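Local atomic coordinates of beta-fructofuranosidase (Bifidobacterium adolescentis, PDB entry 6NOB), a protein that probably hydrolyses terminal beta-fructofuranoside residues of sugars such as sucrose. Residues Trp128-Tyr142 against Gln439-Trp453. Residues are numbered along the deposited sequence; the frame is centred on the assembly and turned at random.
Sequences WMNDPNGLCQFQGRY and QSFADDNGRRIVFGW
W453 lies broadside against the backbone of M129-D131, the six-membered part of its indole under the CB of N130 in a CH-pi contact. Its CG is anti to the backbone N (chi1 158°), which carries the indole onward, away from G452, toward W128; there the two tryptophans meet obliquely, CZ2 to CZ2 at 3.8 Å. W128 NE1 donates to N130 OD1 (2.6 Å), and N130 ND2 in turn donates to D131 OD1, above the carboxylate plane, so the side chain over the indole is held from two directions; D131 OD2 is hydrogen-bonded to S196 OG. With an alanine in place of W453, N130 CB and W128 CZ2 would probably face a gap where the indole had been. Both segments belong to the five-bladed beta-propeller of family 32, and W128-Y142 carries the WMNDPNG motif, whose aspartate is the catalytic nucleophile in relatives. Farther along, L135 wedges between F441, Q439 and F451: its CB meets F441 CD1 at 3.6 Å, while CD1 reaches the edge of the F451 ring. Extended Q439 slides past this leucine, and its OE1 accepts a nearly straight bond from L135 N (3.2 Å, 172°); its NE2 is taken by the carbonyl of G197. Beyond F441, whose CZ approaches Y142 CD1 at 3.8 Å, Q137 OE1 receives D444 N at 2.7 Å, in the turn that joins strands 435-442 and 448-454.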
loop_
_atom_site.group_PDB
_atom_site.type_symbol
_atom_site.label_atom_id
_atom_site.label_comp_id
_atom_site.label_asym_id
_atom_site.label_seq_id
_atom_site.Cartn_x
_atom_site.Cartn_y
_atom_site.Cartn_z
ATOM N N TRP A 128 -8.055 -9.942 -1.265
ATOM C CA TRP A 128 -6.661 -9.526 -1.153
ATOM C C TRP A 128 -6.445 -8.119 -1.697
ATOM O O TRP A 128 -7.021 -7.742 -2.722
ATOM C CB TRP A 128 -5.743 -10.501 -1.900
ATOM C CG TRP A 128 -4.344 -9.990 -2.132
ATOM C CD1 TRP A 128 -3.930 -9.142 -3.124
ATOM C CD2 TRP A 128 -3.171 -10.319 -1.375
ATOM N NE1 TRP A 128 -2.580 -8.911 -3.017
ATOM C CE2 TRP A 128 -2.089 -9.624 -1.956
ATOM C CE3 TRP A 128 -2.931 -11.129 -0.260
ATOM C CZ2 TRP A 128 -0.789 -9.715 -1.459
ATOM C CZ3 TRP A 128 -1.637 -11.218 0.231
ATOM C CH2 TRP A 128 -0.584 -10.516 -0.370
ATOM N N MET A 129 -5.574 -7.365 -1.022
ATOM C CA MET A 129 -5.147 -6.045 -1.469
ATOM C C MET A 129 -3.679 -5.842 -1.113
ATOM O O MET A 129 -3.248 -6.233 -0.023
ATOM C CB MET A 129 -5.996 -4.942 -0.821
ATOM C CG MET A 129 -5.427 -3.538 -0.989
ATOM S SD MET A 129 -6.346 -2.268 -0.095
ATOM C CE MET A 129 -5.766 -2.532 1.576
ATOM N N ASN A 130 -2.907 -5.235 -2.026
ATOM C CA ASN A 130 -1.589 -4.745 -1.626
ATOM C C ASN A 130 -1.375 -3.267 -1.978
ATOM O O ASN A 130 -2.010 -2.399 -1.369
ATOM C CB ASN A 130 -0.453 -5.629 -2.184
ATOM C CG ASN A 130 -0.643 -6.042 -3.630
ATOM O OD1 ASN A 130 -1.594 -6.741 -3.973
ATOM N ND2 ASN A 130 0.309 -5.664 -4.478
ATOM N N ASP A 131 -0.503 -2.973 -2.943
ATOM C CA ASP A 131 0.084 -1.641 -3.077
ATOM C C ASP A 131 -0.985 -0.563 -3.246
ATOM O O ASP A 131 -1.966 -0.772 -3.970
ATOM C CB ASP A 131 1.014 -1.579 -4.291
ATOM C CG ASP A 131 2.110 -2.615 -4.261
ATOM O OD1 ASP A 131 2.070 -3.535 -3.416
ATOM O OD2 ASP A 131 3.018 -2.496 -5.107
ATOM N N PRO A 132 -0.810 0.612 -2.637
ATOM C CA PRO A 132 -1.631 1.770 -3.012
ATOM C C PRO A 132 -1.174 2.339 -4.346
ATOM O O PRO A 132 0.023 2.406 -4.635
ATOM C CB PRO A 132 -1.383 2.764 -1.870
ATOM C CG PRO A 132 -0.004 2.431 -1.396
ATOM C CD PRO A 132 0.141 0.935 -1.557
ATOM N N ASN A 133 -2.141 2.748 -5.167
ATOM C CA ASN A 133 -1.863 3.238 -6.509
ATOM C C ASN A 133 -2.606 4.541 -6.771
ATOM O O ASN A 133 -3.604 4.859 -6.119
ATOM C CB ASN A 133 -2.262 2.217 -7.588
ATOM C CG ASN A 133 -1.603 0.864 -7.397
ATOM O OD1 ASN A 133 -2.194 -0.171 -7.708
ATOM N ND2 ASN A 133 -0.374 0.864 -6.896
ATOM N N GLY A 134 -2.091 5.290 -7.742
ATOM C CA GLY A 134 -2.827 6.423 -8.298
ATOM C C GLY A 134 -3.206 7.484 -7.289
ATOM O O GLY A 134 -4.293 8.066 -7.382
ATOM N N LEU A 135 -2.328 7.750 -6.328
ATOM C CA LEU A 135 -2.635 8.720 -5.285
ATOM C C LEU A 135 -2.665 10.130 -5.857
ATOM O O LEU A 135 -1.739 10.548 -6.560
ATOM C CB LEU A 135 -1.609 8.621 -4.158
ATOM C CG LEU A 135 -1.578 7.251 -3.484
ATOM C CD1 LEU A 135 -0.488 7.187 -2.436
ATOM C CD2 LEU A 135 -2.933 6.941 -2.871
ATOM N N CYS A 136 -3.735 10.861 -5.557
ATOM C CA CYS A 136 -3.889 12.231 -6.027
ATOM C C CYS A 136 -5.061 12.879 -5.308
ATOM O O CYS A 136 -5.896 12.200 -4.702
ATOM C CB CYS A 136 -4.088 12.286 -7.548
ATOM S SG CYS A 136 -5.588 11.507 -8.167
ATOM N N GLN A 137 -5.082 14.207 -5.345
ATOM C CA GLN A 137 -6.273 14.983 -5.034
ATOM C C GLN A 137 -6.882 15.416 -6.358
ATOM O O GLN A 137 -6.195 16.019 -7.188
ATOM C CB GLN A 137 -5.949 16.196 -4.161
ATOM C CG GLN A 137 -7.187 16.895 -3.622
ATOM C CD GLN A 137 -6.884 17.841 -2.476
ATOM O OE1 GLN A 137 -5.776 18.368 -2.366
ATOM N NE2 GLN A 137 -7.874 18.066 -1.617
ATOM N N PHE A 138 -8.153 15.087 -6.569
ATOM C CA PHE A 138 -8.812 15.341 -7.843
ATOM C C PHE A 138 -10.196 15.912 -7.586
ATOM O O PHE A 138 -11.043 15.240 -6.990
ATOM C CB PHE A 138 -8.902 14.058 -8.676
ATOM C CG PHE A 138 -9.599 14.239 -9.987
ATOM C CD1 PHE A 138 -9.052 15.044 -10.973
ATOM C CD2 PHE A 138 -10.801 13.600 -10.238
ATOM C CE1 PHE A 138 -9.694 15.212 -12.185
ATOM C CE2 PHE A 138 -11.449 13.764 -11.448
ATOM C CZ PHE A 138 -10.894 14.569 -12.423
ATOM N N GLN A 139 -10.418 17.147 -8.040
ATOM C CA GLN A 139 -11.718 17.810 -7.951
ATOM C C GLN A 139 -12.277 17.741 -6.531
ATOM O O GLN A 139 -13.425 17.355 -6.302
ATOM C CB GLN A 139 -12.703 17.220 -8.965
ATOM C CG GLN A 139 -12.436 17.666 -10.401
ATOM C CD GLN A 139 -13.237 16.888 -11.430
ATOM O OE1 GLN A 139 -14.051 16.035 -11.087
ATOM N NE2 GLN A 139 -13.003 17.182 -12.705
ATOM N N GLY A 140 -11.431 18.100 -5.563
ATOM C CA GLY A 140 -11.835 18.194 -4.178
ATOM C C GLY A 140 -11.763 16.911 -3.377
ATOM O O GLY A 140 -11.988 16.950 -2.161
ATOM N N ARG A 141 -11.458 15.778 -4.003
ATOM C CA ARG A 141 -11.444 14.499 -3.312
ATOM C C ARG A 141 -10.066 13.857 -3.394
ATOM O O ARG A 141 -9.333 14.040 -4.370
ATOM C CB ARG A 141 -12.485 13.540 -3.898
ATOM C CG ARG A 141 -13.913 14.053 -3.851
ATOM C CD ARG A 141 -14.840 13.110 -4.600
ATOM N NE ARG A 141 -15.973 13.807 -5.200
ATOM C CZ ARG A 141 -17.197 13.818 -4.683
ATOM N NH1 ARG A 141 -18.170 14.479 -5.295
ATOM N NH2 ARG A 141 -17.448 13.165 -3.554
ATOM N N TYR A 142 -9.720 13.106 -2.351
ATOM C CA TYR A 142 -8.528 12.268 -2.359
ATOM C C TYR A 142 -8.887 10.906 -2.933
ATOM O O TYR A 142 -9.877 10.293 -2.519
ATOM C CB TYR A 142 -7.956 12.110 -0.950
ATOM C CG TYR A 142 -7.603 13.414 -0.272
ATOM C CD1 TYR A 142 -6.407 14.061 -0.548
ATOM C CD2 TYR A 142 -8.466 13.996 0.649
ATOM C CE1 TYR A 142 -6.079 15.250 0.071
ATOM C CE2 TYR A 142 -8.146 15.186 1.274
ATOM C CZ TYR A 142 -6.951 15.809 0.980
ATOM O OH TYR A 142 -6.625 16.993 1.595
ATOM N N GLN A 439 3.791 4.937 -1.773
ATOM C CA GLN A 439 3.625 5.912 -2.839
ATOM C C GLN A 439 3.168 7.220 -2.217
ATOM O O GLN A 439 2.414 7.220 -1.241
ATOM C CB GLN A 439 2.624 5.447 -3.906
ATOM C CG GLN A 439 2.586 6.370 -5.119
ATOM C CD GLN A 439 1.680 5.867 -6.223
ATOM O OE1 GLN A 439 0.636 6.458 -6.508
ATOM N NE2 GLN A 439 2.083 4.774 -6.864
ATOM N N SER A 440 3.635 8.329 -2.773
ATOM C CA SER A 440 3.348 9.644 -2.230
ATOM C C SER A 440 2.668 10.515 -3.277
ATOM O O SER A 440 2.649 10.196 -4.467
ATOM C CB SER A 440 4.632 10.313 -1.731
ATOM O OG SER A 440 5.190 11.144 -2.733
ATOM N N PHE A 441 2.099 11.628 -2.818
ATOM C CA PHE A 441 1.514 12.620 -3.709
ATOM C C PHE A 441 1.525 13.971 -3.010
ATOM O O PHE A 441 1.732 14.068 -1.797
ATOM C CB PHE A 441 0.094 12.229 -4.140
ATOM C CG PHE A 441 -0.948 12.414 -3.071
ATOM C CD1 PHE A 441 -1.094 11.488 -2.048
ATOM C CD2 PHE A 441 -1.791 13.516 -3.097
ATOM C CE1 PHE A 441 -2.059 11.660 -1.067
ATOM C CE2 PHE A 441 -2.754 13.698 -2.122
ATOM C CZ PHE A 441 -2.892 12.769 -1.105
ATOM N N ALA A 442 1.311 15.020 -3.798
ATOM C CA ALA A 442 1.214 16.386 -3.301
ATOM C C ALA A 442 -0.223 16.859 -3.454
ATOM O O ALA A 442 -0.731 16.947 -4.577
ATOM C CB ALA A 442 2.169 17.313 -4.053
ATOM N N ASP A 443 -0.875 17.165 -2.333
ATOM C CA ASP A 443 -2.246 17.651 -2.390
ATOM C C ASP A 443 -2.267 19.094 -2.905
ATOM O O ASP A 443 -1.233 19.680 -3.241
ATOM C CB ASP A 443 -2.927 17.498 -1.025
ATOM C CG ASP A 443 -2.411 18.477 0.033
ATOM O OD1 ASP A 443 -1.471 19.257 -0.233
ATOM O OD2 ASP A 443 -2.965 18.461 1.156
ATOM N N ASP A 444 -3.464 19.679 -2.961
ATOM C CA ASP A 444 -3.611 20.995 -3.575
ATOM C C ASP A 444 -2.864 22.084 -2.814
ATOM O O ASP A 444 -2.576 23.139 -3.391
ATOM C CB ASP A 444 -5.091 21.361 -3.693
ATOM C CG ASP A 444 -5.794 20.593 -4.797
ATOM O OD1 ASP A 444 -5.271 20.562 -5.930
ATOM O OD2 ASP A 444 -6.870 20.021 -4.529
ATOM N N ASN A 445 -2.535 21.856 -1.543
ATOM C CA ASN A 445 -1.787 22.821 -0.751
ATOM C C ASN A 445 -0.299 22.500 -0.680
ATOM O O ASN A 445 0.420 23.119 0.111
ATOM C CB ASN A 445 -2.371 22.909 0.659
ATOM C CG ASN A 445 -3.772 23.492 0.672
ATOM O OD1 ASN A 445 -4.686 22.928 1.274
ATOM N ND2 ASN A 445 -3.947 24.628 0.004
ATOM N N GLY A 446 0.181 21.554 -1.483
ATOM C CA GLY A 446 1.590 21.227 -1.507
ATOM C C GLY A 446 2.061 20.286 -0.420
ATOM O O GLY A 446 3.267 20.010 -0.348
ATOM N N ARG A 447 1.161 19.798 0.434
ATOM C CA ARG A 447 1.524 18.781 1.411
ATOM C C ARG A 447 1.983 17.514 0.704
ATOM O O ARG A 447 1.318 17.029 -0.215
ATOM C CB ARG A 447 0.331 18.460 2.309
ATOM C CG ARG A 447 0.284 19.210 3.617
ATOM C CD ARG A 447 -0.717 18.562 4.563
ATOM N NE ARG A 447 -1.920 18.117 3.863
ATOM C CZ ARG A 447 -2.968 17.560 4.461
ATOM N NH1 ARG A 447 -2.969 17.382 5.776
ATOM N NH2 ARG A 447 -4.019 17.184 3.747
ATOM N N ARG A 448 3.120 16.974 1.137
ATOM C CA ARG A 448 3.616 15.695 0.640
ATOM C C ARG A 448 3.088 14.593 1.554
ATOM O O ARG A 448 3.455 14.526 2.732
ATOM C CB ARG A 448 5.141 15.695 0.580
ATOM C CG ARG A 448 5.763 14.358 0.197
ATOM C CD ARG A 448 5.268 13.866 -1.157
ATOM N NE ARG A 448 5.496 14.830 -2.232
ATOM C CZ ARG A 448 5.299 14.570 -3.522
ATOM N NH1 ARG A 448 5.526 15.504 -4.437
ATOM N NH2 ARG A 448 4.867 13.376 -3.898
ATOM N N ILE A 449 2.227 13.734 1.012
ATOM C CA ILE A 449 1.525 12.711 1.781
ATOM C C ILE A 449 1.855 11.348 1.195
ATOM O O ILE A 449 1.816 11.169 -0.027
ATOM C CB ILE A 449 0.004 12.954 1.775
ATOM C CG1 ILE A 449 -0.303 14.373 2.256
ATOM C CG2 ILE A 449 -0.705 11.918 2.634
ATOM C CD1 ILE A 449 -1.708 14.837 1.946
ATOM N N VAL A 450 2.158 10.384 2.064
ATOM C CA VAL A 450 2.567 9.047 1.649
ATOM C C VAL A 450 1.639 8.013 2.279
ATOM O O VAL A 450 1.256 8.131 3.449
ATOM C CB VAL A 450 4.041 8.767 2.023
ATOM C CG1 VAL A 450 4.275 8.982 3.512
ATOM C CG2 VAL A 450 4.458 7.359 1.599
ATOM N N PHE A 451 1.264 7.010 1.487
ATOM C CA PHE A 451 0.568 5.820 1.954
ATOM C C PHE A 451 1.475 4.603 1.815
ATOM O O PHE A 451 2.322 4.538 0.921
ATOM C CB PHE A 451 -0.713 5.565 1.157
ATOM C CG PHE A 451 -1.894 6.361 1.619
ATOM C CD1 PHE A 451 -2.658 5.933 2.691
ATOM C CD2 PHE A 451 -2.260 7.524 0.961
ATOM C CE1 PHE A 451 -3.757 6.661 3.111
ATOM C CE2 PHE A 451 -3.358 8.255 1.374
ATOM C CZ PHE A 451 -4.108 7.822 2.450
ATOM N N GLY A 452 1.272 3.630 2.701
ATOM C CA GLY A 452 1.963 2.362 2.600
ATOM C C GLY A 452 0.998 1.211 2.813
ATOM O O GLY A 452 -0.091 1.379 3.364
ATOM N N TRP A 453 1.415 0.036 2.355
ATOM C CA TRP A 453 0.643 -1.191 2.508
ATOM C C TRP A 453 1.309 -2.062 3.561
ATOM O O TRP A 453 2.526 -2.279 3.514
ATOM C CB TRP A 453 0.537 -1.947 1.179
ATOM C CG TRP A 453 0.228 -3.425 1.308
ATOM C CD1 TRP A 453 -0.826 -3.990 1.968
ATOM C CD2 TRP A 453 0.973 -4.513 0.741
ATOM N NE1 TRP A 453 -0.777 -5.359 1.855
ATOM C CE2 TRP A 453 0.318 -5.706 1.108
ATOM C CE3 TRP A 453 2.132 -4.595 -0.037
ATOM C CZ2 TRP A 453 0.780 -6.963 0.722
ATOM C CZ3 TRP A 453 2.594 -5.842 -0.415
ATOM C CH2 TRP A 453 1.917 -7.010 -0.039
HETATM O O HOH W 1 0.465 9.108 -7.647
HETATM O O HOH W 2 -2.804 15.646 -6.510
#